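Caspase-1 subunit p19/18 (Spodoptera frugiperda, PDB 1M72) is a cysteine endopeptidase that probably acts in the caspase cascade carrying out apoptosis, cleaving targets such as the baculovirus protein p35 and the immunophilin FKBP46. Local coordinates at residues M34-H40 / L101-T107. Residues are numbered along the deposited sequence; the frame is centred on the assembly and turned at random.
Sequences MAIIFNH and LLVAVLT
Residues 34-39 and 101-106 run as parallel neighbouring strands, 9° apart in direction, and six backbone hydrogen bonds join them from Leu102 N to Met34 O at one end to His40 N and Leu106 O at the other. Met34, Ile36, Phe38 and His40 bond through N, O or both to the N and O of Leu102, Ala104 and Leu106; the straightest bond, Phe38 N to Ala104 O (2.8 Å), is nearly linear at 178°, whereas that of His40, just past the strand end, is more bent. Phe38 lies on the same sheet face as Ile36, Val103 and Val105. Its CG stands anti to the carbonyl carbon (chi1 -63°), which turns the CD1-CE1 side of the ring toward the neighbouring strand: CE1 meets Val103 CG1, at the edge near the ring plane, at 4.0 Å, and CD1 reaches Val105 CG2 at 4.1 Å. On the other face, Ile37 straddles two residues, CG1 against Ala104 CB and CG2 against Leu106 CD1, each at 4.2 Å. Leu106 CD1 also lies beside the amide of Asn39, whose ND2 has a weak hydrogen bond to Thr54 OG1. Beyond the strands, His40 and Thr107 lie side by side, with His40 CB 3.6 Å from Thr107 OG1, a hydroxyl engaged with Tyr115 O. Thr107 directly precedes His108, probably catalytic together with Cys150, which places the pair at what is probably the active-site end of the sheet. Both strands are interior to the six-stranded caspase sheet: 31-39 also bonds to strand 70-76, and 143-148 flanks 98-106 on its other side. Helix 80-92 packs on the Ile36 and Phe38 face, where Phe75 also meets the Phe38 ring, while helix 54-67 lies over Ile37, Ala104 and Leu106.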
ATOM      1  N   MET C  34      -2.795  14.762 -16.974  1.00 28.75           N
ATOM      2  CA  MET C  34      -4.133  15.073 -16.489  1.00 28.43           C
ATOM      3  C   MET C  34      -4.318  14.704 -15.013  1.00 29.79           C
ATOM      4  O   MET C  34      -3.784  13.691 -14.528  1.00 27.76           O
ATOM      5  CB  MET C  34      -5.151  14.281 -17.302  1.00 28.22           C
ATOM      6  CG  MET C  34      -5.204  14.692 -18.765  1.00 31.32           C
ATOM      7  SD  MET C  34      -6.333  13.703 -19.752  1.00 36.51           S
ATOM      8  CE  MET C  34      -7.937  13.949 -18.841  1.00 32.46           C
ATOM      9  N   ALA C  35      -5.076  15.550 -14.319  1.00 29.21           N
ATOM     10  CA  ALA C  35      -5.460  15.350 -12.923  1.00 27.34           C
ATOM     11  C   ALA C  35      -6.999  15.486 -12.926  1.00 25.95           C
ATOM     12  O   ALA C  35      -7.546  16.573 -13.147  1.00 26.38           O
ATOM     13  CB  ALA C  35      -4.839  16.416 -12.029  1.00 24.51           C
ATOM     14  N   ILE C  36      -7.702  14.382 -12.710  1.00 25.37           N
ATOM     15  CA  ILE C  36      -9.167  14.427 -12.705  1.00 26.71           C
ATOM     16  C   ILE C  36      -9.677  14.378 -11.268  1.00 22.65           C
ATOM     17  O   ILE C  36      -9.357  13.459 -10.534  1.00 19.02           O
ATOM     18  CB  ILE C  36      -9.821  13.207 -13.375  1.00 28.84           C
ATOM     19  CG1 ILE C  36      -9.247  12.934 -14.739  1.00 32.87           C
ATOM     20  CG2 ILE C  36     -11.308  13.441 -13.470  1.00 32.88           C
ATOM     21  CD1 ILE C  36      -9.878  11.662 -15.322  1.00 35.15           C
ATOM     22  N   ILE C  37     -10.490  15.348 -10.890  1.00 19.99           N
ATOM     23  CA  ILE C  37     -11.044  15.347  -9.548  1.00 20.25           C
ATOM     24  C   ILE C  37     -12.566  15.116  -9.587  1.00 20.89           C
ATOM     25  O   ILE C  37     -13.313  15.862 -10.221  1.00 21.87           O
ATOM     26  CB  ILE C  37     -10.716  16.680  -8.833  1.00 16.58           C
ATOM     27  CG1 ILE C  37      -9.184  16.851  -8.745  1.00 19.50           C
ATOM     28  CG2 ILE C  37     -11.344  16.693  -7.445  1.00 17.36           C
ATOM     29  CD1 ILE C  37      -8.687  18.260  -8.237  1.00 16.50           C
ATOM     30  N   PHE C  38     -13.030  14.054  -8.964  1.00 21.38           N
ATOM     31  CA  PHE C  38     -14.467  13.834  -8.909  1.00 20.86           C
ATOM     32  C   PHE C  38     -14.843  14.233  -7.521  1.00 20.67           C
ATOM     33  O   PHE C  38     -14.610  13.513  -6.564  1.00 19.72           O
ATOM     34  CB  PHE C  38     -14.839  12.375  -9.154  1.00 16.67           C
ATOM     35  CG  PHE C  38     -14.469  11.906 -10.511  1.00 20.30           C
ATOM     36  CD1 PHE C  38     -13.225  11.318 -10.738  1.00 22.36           C
ATOM     37  CD2 PHE C  38     -15.351  12.068 -11.578  1.00 24.70           C
ATOM     38  CE1 PHE C  38     -12.849  10.885 -12.011  1.00 26.73           C
ATOM     39  CE2 PHE C  38     -15.004  11.643 -12.868  1.00 30.29           C
ATOM     40  CZ  PHE C  38     -13.738  11.041 -13.096  1.00 28.27           C
ATOM     41  N   ASN C  39     -15.438  15.409  -7.432  1.00 25.78           N
ATOM     42  CA  ASN C  39     -15.858  16.010  -6.163  1.00 23.64           C
ATOM     43  C   ASN C  39     -17.356  15.851  -5.990  1.00 23.61           C
ATOM     44  O   ASN C  39     -18.133  16.334  -6.841  1.00 23.51           O
ATOM     45  CB  ASN C  39     -15.485  17.484  -6.187  1.00 23.33           C
ATOM     46  CG  ASN C  39     -15.760  18.148  -4.902  1.00 23.95           C
ATOM     47  OD1 ASN C  39     -16.240  19.265  -4.871  1.00 21.84           O
ATOM     48  ND2 ASN C  39     -15.466  17.465  -3.816  1.00 24.59           N
ATOM     49  N   HIS C  40     -17.753  15.204  -4.888  1.00 21.36           N
ATOM     50  CA  HIS C  40     -19.172  14.928  -4.623  1.00 22.61           C
ATOM     51  C   HIS C  40     -19.666  15.580  -3.385  1.00 22.31           C
ATOM     52  O   HIS C  40     -19.280  15.172  -2.303  1.00 22.03           O
ATOM     53  CB  HIS C  40     -19.418  13.434  -4.468  1.00 22.86           C
ATOM     54  CG  HIS C  40     -19.231  12.673  -5.732  1.00 24.94           C
ATOM     55  ND1 HIS C  40     -20.215  12.584  -6.694  1.00 26.82           N
ATOM     56  CD2 HIS C  40     -18.141  12.049  -6.240  1.00 26.19           C
ATOM     57  CE1 HIS C  40     -19.739  11.941  -7.744  1.00 24.56           C
ATOM     58  NE2 HIS C  40     -18.486  11.605  -7.494  1.00 29.73           N
ATOM     59  N   LEU C 101      -0.650  10.254 -14.666  1.00 23.11           N
ATOM     60  CA  LEU C 101      -2.095  10.497 -14.552  1.00 22.82           C
ATOM     61  C   LEU C 101      -2.417  10.477 -13.066  1.00 21.65           C
ATOM     62  O   LEU C 101      -1.853   9.681 -12.308  1.00 22.73           O
ATOM     63  CB  LEU C 101      -2.923   9.416 -15.238  1.00 23.50           C
ATOM     64  CG  LEU C 101      -4.440   9.440 -14.962  1.00 26.54           C
ATOM     65  CD1 LEU C 101      -5.076  10.509 -15.811  1.00 21.78           C
ATOM     66  CD2 LEU C 101      -5.077   8.046 -15.240  1.00 26.55           C
ATOM     67  N   LEU C 102      -3.280  11.391 -12.664  1.00 19.38           N
ATOM     68  CA  LEU C 102      -3.725  11.503 -11.301  1.00 20.54           C
ATOM     69  C   LEU C 102      -5.246  11.549 -11.319  1.00 21.72           C
ATOM     70  O   LEU C 102      -5.840  12.354 -12.044  1.00 19.31           O
ATOM     71  CB  LEU C 102      -3.202  12.798 -10.677  1.00 17.33           C
ATOM     72  CG  LEU C 102      -3.464  12.904  -9.158  1.00 22.35           C
ATOM     73  CD1 LEU C 102      -2.404  13.835  -8.511  1.00 17.53           C
ATOM     74  CD2 LEU C 102      -4.932  13.407  -8.862  1.00 15.19           C
ATOM     75  N   VAL C 103      -5.877  10.673 -10.542  1.00 21.15           N
ATOM     76  CA  VAL C 103      -7.332  10.690 -10.418  1.00 19.14           C
ATOM     77  C   VAL C 103      -7.614  10.874  -8.891  1.00 20.34           C
ATOM     78  O   VAL C 103      -6.968  10.222  -8.060  1.00 20.13           O
ATOM     79  CB  VAL C 103      -7.957   9.344 -10.891  1.00 21.89           C
ATOM     80  CG1 VAL C 103      -9.448   9.356 -10.677  1.00 18.56           C
ATOM     81  CG2 VAL C 103      -7.621   9.064 -12.330  1.00 19.33           C
ATOM     82  N   ALA C 104      -8.536  11.770  -8.520  1.00 19.14           N
ATOM     83  CA  ALA C 104      -8.906  11.950  -7.110  1.00 21.10           C
ATOM     84  C   ALA C 104     -10.441  11.804  -6.946  1.00 21.83           C
ATOM     85  O   ALA C 104     -11.223  12.214  -7.809  1.00 23.84           O
ATOM     86  CB  ALA C 104      -8.443  13.347  -6.587  1.00 20.85           C
ATOM     87  N   VAL C 105     -10.877  11.219  -5.849  1.00 20.30           N
ATOM     88  CA  VAL C 105     -12.295  11.069  -5.627  1.00 20.60           C
ATOM     89  C   VAL C 105     -12.571  11.498  -4.206  1.00 21.12           C
ATOM     90  O   VAL C 105     -11.921  11.032  -3.286  1.00 22.48           O
ATOM     91  CB  VAL C 105     -12.754   9.602  -5.859  1.00 22.34           C
ATOM     92  CG1 VAL C 105     -14.279   9.463  -5.624  1.00 24.89           C
ATOM     93  CG2 VAL C 105     -12.439   9.186  -7.268  1.00 20.75           C
ATOM     94  N   LEU C 106     -13.523  12.414  -4.044  1.00 21.57           N
ATOM     95  CA  LEU C 106     -13.910  12.976  -2.737  1.00 22.79           C
ATOM     96  C   LEU C 106     -15.412  12.646  -2.604  1.00 25.04           C
ATOM     97  O   LEU C 106     -16.263  13.262  -3.290  1.00 24.66           O
ATOM     98  CB  LEU C 106     -13.701  14.494  -2.753  1.00 21.50           C
ATOM     99  CG  LEU C 106     -12.423  15.038  -3.414  1.00 22.33           C
ATOM    100  CD1 LEU C 106     -12.504  16.580  -3.458  1.00 23.15           C
ATOM    101  CD2 LEU C 106     -11.206  14.622  -2.632  1.00 22.72           C
ATOM    102  N   THR C 107     -15.742  11.690  -1.729  1.00 22.86           N
ATOM    103  CA  THR C 107     -17.140  11.235  -1.639  1.00 23.67           C
ATOM    104  C   THR C 107     -17.452  10.351  -0.418  1.00 21.94           C
ATOM    105  O   THR C 107     -16.633  10.236   0.492  1.00 21.94           O
ATOM    106  CB  THR C 107     -17.490  10.468  -2.957  1.00 24.09           C
ATOM    107  OG1 THR C 107     -18.892  10.214  -3.013  1.00 28.29           O
ATOM    108  CG2 THR C 107     -16.733   9.129  -3.051  1.00 24.11           C
TER